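PDB 5HC8: prenyltransference for protein from Lavandula lanata, which probably joins two dimethylallyl diphosphate units head-to-middle, as a lavandulyl diphosphate synthase related to the cis-prenyltransferases. Local coordinates for residues A[10-22]-A[54-66]. Numbering follows the deposited sequence.
Sequences EVTPNHVAIIIDG and QLGIKLLTIWALS. With MG (magnesium ion), chain B; ISY (3-methylbut-3-enylsulfanyl(phosphonooxy)phosphinic acid), chain F; PIS (trihydrogen thiodiphosphate), chain C; 61G (2-methylbuta-1,3-diene), chain D.
N14 O takes two backbone N-H groups of segment 54-66, L59 N at 2.8 Å and, weakly, K58 N. This starts the parallel pairing of strands 15-19 and 59-65, two central strands of the sheet in the undecaprenyl diphosphate synthase fold. The connection through helices 23-30 and 34-54 makes a beta-alpha-beta crossover, and helix 34-54 covers the face with L60. Further along, V16 N, T61 N, I18 N and W63 N each donate across the pair. The straightest of these bonds is W63 N to I18 O, 173° at the hydrogen.

On the H15 side, L59 CD2 sits over the imidazole centre, 3.4 Å from its centroid, a CH-pi contact. With CG anti to the backbone N (chi1 179°), the H15 side chain runs beside that of L59, and its NE2 shares a hydrogen bond with T61 OG1 (3.0 Å). On the other side, V16 CG2 meets I57 CD1, and L60 CD1 touches both V16 and I18.

At the C-terminal ends of the two strands the substrate site begins. One face of the W63 indole carries the prenyl chain of ISY, I19 CG1 lies against CE3 (3.8 Å), and NE1 is hydrogen-bonded to Y142 O. An alanine in place of W63 would probably leave the prenyl chain without its flat support and Y142 O without this donor. I20 CG1 packs on W63 O, and D21 OD1 binds magnesium at 2.1 Å.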
ATOM      1  N   GLU A  10      -9.839  22.509  -4.263  1.00 94.03           N
ATOM      2  CA  GLU A  10      -8.408  22.144  -4.280  1.00 96.61           C
ATOM      3  C   GLU A  10      -7.942  21.249  -3.101  1.00 89.86           C
ATOM      4  O   GLU A  10      -7.624  20.070  -3.285  1.00100.76           O
ATOM      5  CB  GLU A  10      -7.567  23.432  -4.344  1.00102.55           C
ATOM      6  CG  GLU A  10      -6.089  23.244  -4.697  1.00107.36           C
ATOM      7  CD  GLU A  10      -5.829  23.164  -6.197  1.00108.84           C
ATOM      8  OE1 GLU A  10      -6.653  22.566  -6.921  1.00108.77           O
ATOM      9  OE2 GLU A  10      -4.796  23.701  -6.655  1.00100.22           O
ATOM     10  N   VAL A  11      -7.916  21.813  -1.895  1.00 74.82           N
ATOM     11  CA  VAL A  11      -7.613  21.074  -0.666  1.00 66.74           C
ATOM     12  C   VAL A  11      -8.755  20.130  -0.236  1.00 54.34           C
ATOM     13  O   VAL A  11      -8.832  19.728   0.916  1.00 58.08           O
ATOM     14  CB  VAL A  11      -7.337  22.058   0.494  1.00 70.59           C
ATOM     15  CG1 VAL A  11      -6.122  22.940   0.190  1.00 74.23           C
ATOM     16  CG2 VAL A  11      -8.576  22.921   0.772  1.00 71.88           C
ATOM     17  N   THR A  12      -9.658  19.825  -1.148  1.00 43.40           N
ATOM     18  CA  THR A  12     -10.707  18.840  -0.905  1.00 44.52           C
ATOM     19  C   THR A  12     -10.363  17.607  -1.736  1.00 38.79           C
ATOM     20  O   THR A  12     -10.260  17.706  -2.940  1.00 38.71           O
ATOM     21  CB  THR A  12     -12.062  19.337  -1.400  1.00 43.79           C
ATOM     22  OG1 THR A  12     -12.491  20.427  -0.603  1.00 45.69           O
ATOM     23  CG2 THR A  12     -13.102  18.241  -1.281  1.00 47.31           C
ATOM     24  N   PRO A  13     -10.205  16.443  -1.096  1.00 32.28           N
ATOM     25  CA  PRO A  13      -9.846  15.228  -1.849  1.00 31.60           C
ATOM     26  C   PRO A  13     -10.920  14.862  -2.902  1.00 26.56           C
ATOM     27  O   PRO A  13     -12.110  14.884  -2.615  1.00 27.45           O
ATOM     28  CB  PRO A  13      -9.757  14.149  -0.757  1.00 30.60           C
ATOM     29  CG  PRO A  13     -10.333  14.741   0.484  1.00 33.28           C
ATOM     30  CD  PRO A  13     -10.307  16.235   0.347  1.00 31.43           C
ATOM     31  N   ASN A  14     -10.514  14.408  -4.064  1.00 25.79           N
ATOM     32  CA  ASN A  14     -11.454  13.858  -4.993  1.00 25.99           C
ATOM     33  C   ASN A  14     -12.016  12.511  -4.478  1.00 25.98           C
ATOM     34  O   ASN A  14     -13.235  12.262  -4.548  1.00 26.66           O
ATOM     35  CB  ASN A  14     -10.826  13.627  -6.367  1.00 26.86           C
ATOM     36  CG  ASN A  14     -10.505  14.920  -7.073  1.00 34.64           C
ATOM     37  OD1 ASN A  14     -11.222  15.893  -6.935  1.00 36.52           O
ATOM     38  ND2 ASN A  14      -9.400  14.953  -7.751  1.00 31.41           N
ATOM     39  N   HIS A  15     -11.114  11.636  -4.057  1.00 25.21           N
ATOM     40  CA  HIS A  15     -11.514  10.263  -3.651  1.00 25.13           C
ATOM     41  C   HIS A  15     -11.094  10.053  -2.220  1.00 22.47           C
ATOM     42  O   HIS A  15      -9.891  10.196  -1.889  1.00 25.09           O
ATOM     43  CB  HIS A  15     -10.832   9.255  -4.590  1.00 25.31           C
ATOM     44  CG  HIS A  15     -11.102   7.816  -4.315  1.00 22.99           C
ATOM     45  ND1 HIS A  15     -10.505   6.804  -5.068  1.00 21.84           N
ATOM     46  CD2 HIS A  15     -11.854   7.196  -3.380  1.00 22.76           C
ATOM     47  CE1 HIS A  15     -10.900   5.627  -4.601  1.00 20.58           C
ATOM     48  NE2 HIS A  15     -11.743   5.843  -3.604  1.00 22.39           N
ATOM     49  N   VAL A  16     -12.081   9.725  -1.368  1.00 21.49           N
ATOM     50  CA  VAL A  16     -11.805   9.314   0.032  1.00 22.99           C
ATOM     51  C   VAL A  16     -12.213   7.858   0.204  1.00 20.74           C
ATOM     52  O   VAL A  16     -13.347   7.499  -0.223  1.00 22.83           O
ATOM     53  CB  VAL A  16     -12.553  10.227   1.075  1.00 22.32           C
ATOM     54  CG1 VAL A  16     -12.314   9.743   2.533  1.00 26.43           C
ATOM     55  CG2 VAL A  16     -12.071  11.665   0.919  1.00 25.43           C
ATOM     56  N   ALA A  17     -11.341   7.034   0.825  1.00 22.01           N
ATOM     57  CA  ALA A  17     -11.667   5.657   1.089  1.00 21.00           C
ATOM     58  C   ALA A  17     -11.571   5.367   2.532  1.00 22.01           C
ATOM     59  O   ALA A  17     -10.667   5.832   3.199  1.00 20.49           O
ATOM     60  CB  ALA A  17     -10.749   4.678   0.309  1.00 20.52           C
ATOM     61  N   ILE A  18     -12.460   4.503   2.999  1.00 24.04           N
ATOM     62  CA  ILE A  18     -12.531   4.144   4.387  1.00 23.30           C
ATOM     63  C   ILE A  18     -12.459   2.654   4.672  1.00 22.72           C
ATOM     64  O   ILE A  18     -13.202   1.871   4.101  1.00 22.93           O
ATOM     65  CB  ILE A  18     -13.865   4.642   5.016  1.00 23.93           C
ATOM     66  CG1 ILE A  18     -13.985   6.169   4.840  1.00 26.67           C
ATOM     67  CG2 ILE A  18     -13.909   4.293   6.484  1.00 24.73           C
ATOM     68  CD1 ILE A  18     -15.262   6.781   5.409  1.00 28.39           C
ATOM     69  N   ILE A  19     -11.524   2.274   5.524  1.00 20.09           N
ATOM     70  CA  ILE A  19     -11.452   0.913   6.078  1.00 23.26           C
ATOM     71  C   ILE A  19     -12.140   0.847   7.425  1.00 22.01           C
ATOM     72  O   ILE A  19     -11.672   1.409   8.404  1.00 21.78           O
ATOM     73  CB  ILE A  19      -9.971   0.460   6.211  1.00 24.02           C
ATOM     74  CG1 ILE A  19      -9.286   0.443   4.849  1.00 23.99           C
ATOM     75  CG2 ILE A  19      -9.818  -0.890   6.872  1.00 25.93           C
ATOM     76  CD1 ILE A  19      -7.821   0.075   4.907  1.00 23.83           C
ATOM     77  N   ILE A  20     -13.255   0.113   7.487  1.00 22.11           N
ATOM     78  CA  ILE A  20     -14.025  -0.060   8.714  1.00 23.82           C
ATOM     79  C   ILE A  20     -13.470  -1.217   9.513  1.00 23.48           C
ATOM     80  O   ILE A  20     -13.035  -2.252   8.963  1.00 23.62           O
ATOM     81  CB  ILE A  20     -15.580  -0.215   8.406  1.00 24.36           C
ATOM     82  CG1 ILE A  20     -15.880  -1.482   7.635  1.00 28.65           C
ATOM     83  CG2 ILE A  20     -16.094   0.981   7.571  1.00 27.45           C
ATOM     84  CD1 ILE A  20     -17.305  -1.585   7.152  1.00 31.67           C
ATOM     85  N   ASP A  21     -13.421  -1.025  10.824  1.00 24.30           N
ATOM     86  CA  ASP A  21     -12.794  -1.980  11.699  1.00 23.87           C
ATOM     87  C   ASP A  21     -13.207  -1.698  13.136  1.00 24.00           C
ATOM     88  O   ASP A  21     -13.656  -0.577  13.446  1.00 24.05           O
ATOM     89  CB  ASP A  21     -11.262  -1.911  11.507  1.00 26.74           C
ATOM     90  CG  ASP A  21     -10.535  -3.207  11.917  1.00 26.63           C
ATOM     91  OD1 ASP A  21     -11.220  -4.231  11.824  1.00 25.83           O
ATOM     92  OD2 ASP A  21      -9.368  -3.153  12.397  1.00 25.35           O
ATOM     93  N   GLY A  22     -12.971  -2.648  14.029  1.00 28.44           N
ATOM     94  CA  GLY A  22     -13.117  -2.408  15.467  1.00 28.36           C
ATOM     95  C   GLY A  22     -14.513  -2.772  15.965  1.00 30.14           C
ATOM     96  O   GLY A  22     -14.870  -2.471  17.092  1.00 29.24           O
ATOM     97  N   GLN A  54     -21.796  16.585   0.848  1.00 37.14           N
ATOM     98  CA  GLN A  54     -21.910  17.998   1.217  1.00 38.96           C
ATOM     99  C   GLN A  54     -20.573  18.628   1.100  1.00 39.41           C
ATOM    100  O   GLN A  54     -20.455  19.789   0.719  1.00 36.89           O
ATOM    101  CB  GLN A  54     -22.335  18.161   2.662  1.00 42.47           C
ATOM    102  CG  GLN A  54     -23.758  17.738   3.018  1.00 52.09           C
ATOM    103  CD  GLN A  54     -23.952  17.776   4.556  1.00 61.57           C
ATOM    104  OE1 GLN A  54     -23.464  18.703   5.250  1.00 59.79           O
ATOM    105  NE2 GLN A  54     -24.603  16.736   5.099  1.00 67.47           N
ATOM    106  N   LEU A  55     -19.535  17.886   1.417  1.00 34.44           N
ATOM    107  CA  LEU A  55     -18.196  18.466   1.397  1.00 32.73           C
ATOM    108  C   LEU A  55     -17.624  18.581  -0.015  1.00 32.20           C
ATOM    109  O   LEU A  55     -16.556  19.104  -0.209  1.00 32.54           O
ATOM    110  CB  LEU A  55     -17.247  17.643   2.267  1.00 36.52           C
ATOM    111  CG  LEU A  55     -17.427  17.734   3.769  1.00 36.97           C
ATOM    112  CD1 LEU A  55     -16.712  16.592   4.417  1.00 35.27           C
ATOM    113  CD2 LEU A  55     -16.917  19.036   4.385  1.00 37.96           C
ATOM    114  N   GLY A  56     -18.315  18.072  -1.018  1.00 33.93           N
ATOM    115  CA  GLY A  56     -17.790  18.179  -2.362  1.00 30.92           C
ATOM    116  C   GLY A  56     -16.781  17.103  -2.708  1.00 30.16           C
ATOM    117  O   GLY A  56     -16.065  17.226  -3.683  1.00 30.30           O
ATOM    118  N   ILE A  57     -16.718  16.040  -1.925  1.00 30.41           N
ATOM    119  CA  ILE A  57     -15.912  14.881  -2.319  1.00 28.03           C
ATOM    120  C   ILE A  57     -16.606  14.218  -3.554  1.00 26.30           C
ATOM    121  O   ILE A  57     -17.797  14.155  -3.639  1.00 27.57           O
ATOM    122  CB  ILE A  57     -15.784  13.930  -1.137  1.00 25.88           C
ATOM    123  CG1 ILE A  57     -14.916  14.559  -0.027  1.00 27.37           C
ATOM    124  CG2 ILE A  57     -15.246  12.543  -1.571  1.00 25.20           C
ATOM    125  CD1 ILE A  57     -15.102  13.875   1.294  1.00 28.80           C
ATOM    126  N   LYS A  58     -15.828  13.790  -4.510  1.00 27.34           N
ATOM    127  CA  LYS A  58     -16.322  13.267  -5.759  1.00 29.64           C
ATOM    128  C   LYS A  58     -16.522  11.761  -5.724  1.00 28.36           C
ATOM    129  O   LYS A  58     -17.419  11.262  -6.335  1.00 25.75           O
ATOM    130  CB  LYS A  58     -15.418  13.653  -6.887  1.00 34.73           C
ATOM    131  CG  LYS A  58     -15.428  15.166  -7.136  1.00 35.12           C
ATOM    132  CD  LYS A  58     -14.426  15.520  -8.188  1.00 44.83           C
ATOM    133  CE  LYS A  58     -14.415  17.034  -8.465  1.00 55.17           C
ATOM    134  NZ  LYS A  58     -13.144  17.389  -9.173  1.00 61.83           N
ATOM    135  N   LEU A  59     -15.701  11.067  -4.963  1.00 24.87           N
ATOM    136  CA  LEU A  59     -15.906   9.650  -4.752  1.00 25.93           C
ATOM    137  C   LEU A  59     -15.608   9.244  -3.317  1.00 24.27           C
ATOM    138  O   LEU A  59     -14.562   9.574  -2.789  1.00 25.30           O
ATOM    139  CB  LEU A  59     -15.034   8.897  -5.807  1.00 24.74           C
ATOM    140  CG  LEU A  59     -14.815   7.423  -5.415  1.00 25.38           C
ATOM    141  CD1 LEU A  59     -16.116   6.684  -5.433  1.00 27.15           C
ATOM    142  CD2 LEU A  59     -13.794   6.839  -6.373  1.00 25.69           C
ATOM    143  N   LEU A  60     -16.552   8.566  -2.683  1.00 23.91           N
ATOM    144  CA  LEU A  60     -16.352   7.964  -1.359  1.00 24.80           C
ATOM    145  C   LEU A  60     -16.429   6.444  -1.522  1.00 25.51           C
ATOM    146  O   LEU A  60     -17.445   5.924  -2.025  1.00 23.60           O
ATOM    147  CB  LEU A  60     -17.454   8.298  -0.429  1.00 24.73           C
ATOM    148  CG  LEU A  60     -17.236   7.770   0.999  1.00 26.21           C
ATOM    149  CD1 LEU A  60     -16.097   8.538   1.690  1.00 27.45           C
ATOM    150  CD2 LEU A  60     -18.495   7.830   1.817  1.00 28.23           C
ATOM    151  N   THR A  61     -15.365   5.765  -1.159  1.00 23.62           N
ATOM    152  CA  THR A  61     -15.359   4.280  -1.133  1.00 23.44           C
ATOM    153  C   THR A  61     -15.386   3.764   0.288  1.00 25.56           C
ATOM    154  O   THR A  61     -14.577   4.206   1.116  1.00 23.22           O
ATOM    155  CB  THR A  61     -14.114   3.760  -1.842  1.00 23.63           C
ATOM    156  OG1 THR A  61     -14.153   4.107  -3.225  1.00 27.25           O
ATOM    157  CG2 THR A  61     -14.067   2.234  -1.738  1.00 27.38           C
ATOM    158  N   ILE A  62     -16.329   2.872   0.602  1.00 24.16           N
ATOM    159  CA  ILE A  62     -16.350   2.202   1.896  1.00 24.23           C
ATOM    160  C   ILE A  62     -16.052   0.728   1.669  1.00 23.99           C
ATOM    161  O   ILE A  62     -16.693   0.030   0.865  1.00 23.16           O
ATOM    162  CB  ILE A  62     -17.688   2.343   2.637  1.00 25.51           C
ATOM    163  CG1 ILE A  62     -17.968   3.809   2.947  1.00 24.97           C
ATOM    164  CG2 ILE A  62     -17.722   1.457   3.870  1.00 31.63           C
ATOM    165  CD1 ILE A  62     -19.374   4.075   3.527  1.00 26.08           C
ATOM    166  N   TRP A  63     -14.999   0.247   2.304  1.00 23.09           N
ATOM    167  CA  TRP A  63     -14.640  -1.190   2.190  1.00 24.57           C
ATOM    168  C   TRP A  63     -15.347  -1.979   3.242  1.00 25.73           C
ATOM    169  O   TRP A  63     -15.177  -1.702   4.437  1.00 27.13           O
ATOM    170  CB  TRP A  63     -13.167  -1.408   2.428  1.00 25.79           C
ATOM    171  CG  TRP A  63     -12.623  -2.761   2.055  1.00 24.25           C
ATOM    172  CD1 TRP A  63     -13.037  -3.627   1.050  1.00 25.71           C
ATOM    173  CD2 TRP A  63     -11.470  -3.362   2.625  1.00 23.73           C
ATOM    174  NE1 TRP A  63     -12.187  -4.707   0.998  1.00 23.75           N
ATOM    175  CE2 TRP A  63     -11.188  -4.532   1.902  1.00 23.68           C
ATOM    176  CE3 TRP A  63     -10.573  -2.963   3.610  1.00 26.00           C
ATOM    177  CZ2 TRP A  63     -10.107  -5.364   2.240  1.00 22.90           C
ATOM    178  CZ3 TRP A  63      -9.559  -3.794   3.928  1.00 25.81           C
ATOM    179  CH2 TRP A  63      -9.306  -4.938   3.219  1.00 23.41           C
ATOM    180  N   ALA A  64     -16.156  -2.960   2.820  1.00 26.37           N
ATOM    181  CA  ALA A  64     -17.030  -3.696   3.780  1.00 28.60           C
ATOM    182  C   ALA A  64     -16.644  -5.179   3.935  1.00 27.80           C
ATOM    183  O   ALA A  64     -16.987  -5.832   4.911  1.00 27.15           O
ATOM    184  CB  ALA A  64     -18.469  -3.610   3.347  1.00 31.90           C
ATOM    185  N   LEU A  65     -15.951  -5.734   2.943  1.00 25.95           N
ATOM    186  CA  LEU A  65     -15.749  -7.172   3.043  1.00 28.29           C
ATOM    187  C   LEU A  65     -14.591  -7.533   2.149  1.00 24.69           C
ATOM    188  O   LEU A  65     -14.625  -7.228   0.995  1.00 25.71           O
ATOM    189  CB  LEU A  65     -17.012  -7.889   2.641  1.00 29.03           C
ATOM    190  CG  LEU A  65     -16.919  -9.385   2.944  1.00 38.82           C
ATOM    191  CD1 LEU A  65     -17.245  -9.687   4.395  1.00 36.82           C
ATOM    192  CD2 LEU A  65     -17.872 -10.161   2.042  1.00 43.30           C
ATOM    193  N   SER A  66     -13.573  -8.119   2.742  1.00 25.31           N
ATOM    194  CA  SER A  66     -12.426  -8.684   2.052  1.00 26.66           C
ATOM    195  C   SER A  66     -12.573 -10.174   1.741  1.00 29.80           C
ATOM    196  O   SER A  66     -13.421 -10.846   2.353  1.00 26.57           O
ATOM    197  CB  SER A  66     -11.131  -8.512   2.901  1.00 29.64           C
ATOM    198  OG  SER A  66     -11.089  -9.407   4.001  1.00 28.36           O
TER
HETATM  199 MG    MG B 401     -10.855  -6.222  12.466  1.00 31.15          MG
HETATM  200  P1  ISY F 405      -7.195  -7.435   9.893  1.00 31.31           P
HETATM  201  O2  ISY F 405      -8.523  -7.509   8.905  1.00 34.67           O
HETATM  202  P3  ISY F 405      -9.980  -6.967   9.166  1.00 33.65           P
HETATM  203  O4  ISY F 405      -7.291  -6.217  10.894  1.00 36.30           O
HETATM  204  O5  ISY F 405      -5.847  -7.422   9.116  1.00 31.38           O
HETATM  205  O6  ISY F 405      -7.250  -8.734  10.686  1.00 33.52           O
HETATM  206  O7  ISY F 405     -10.345  -7.093  10.601  1.00 31.62           O
HETATM  207  O8  ISY F 405     -10.958  -7.632   8.091  1.00 33.91           O
HETATM  208  S9  ISY F 405      -9.824  -4.866   8.819  1.00 34.30           S
HETATM  209  C10 ISY F 405      -9.973  -4.818   7.049  1.00 36.99           C
HETATM  210  C11 ISY F 405     -11.331  -4.186   6.883  1.00 40.63           C
HETATM  211  C12 ISY F 405     -12.359  -4.755   5.946  1.00 35.30           C
HETATM  212  C13 ISY F 405     -13.645  -4.076   5.825  1.00 37.95           C
HETATM  213  C14 ISY F 405     -12.177  -6.079   5.303  1.00 36.43           C
HETATM  214  P1  PIS C 402     -12.642  -6.322  15.140  1.00 32.20           P
HETATM  215  O1  PIS C 402     -13.943  -6.635  14.252  1.00 31.06           O
HETATM  216  P2  PIS C 402     -14.253  -6.277  12.733  1.00 30.50           P
HETATM  217  S1  PIS C 402     -12.858  -6.726  11.977  1.00 45.48           S
HETATM  218  O2  PIS C 402     -11.546  -5.551  14.373  1.00 30.55           O
HETATM  219  O3  PIS C 402     -13.087  -5.556  16.385  1.00 31.66           O
HETATM  220  O4  PIS C 402     -14.449  -4.801  12.739  1.00 29.23           O
HETATM  221  O5  PIS C 402     -12.049  -7.736  15.435  1.00 31.46           O
HETATM  222  O6  PIS C 402     -15.512  -7.183  12.331  1.00 33.77           O
HETATM  223  CAC 61G D 403     -15.530  -6.932   7.693  1.00 28.00           C
HETATM  224  CAE 61G D 403     -16.575  -6.045   8.414  1.00 38.77           C
HETATM  225  CAB 61G D 403     -17.816  -5.444   7.808  1.00 37.81           C
HETATM  226  CAD 61G D 403     -16.247  -5.612   9.726  1.00 35.38           C
HETATM  227  CAA 61G D 403     -15.048  -6.187  10.224  1.00 44.92           C
HETATM  228  O   HOH W   1      -8.908  -5.719  12.858  1.00 27.26           O
HETATM  229  O   HOH W   2     -10.536  -8.239  13.378  1.00 33.18           O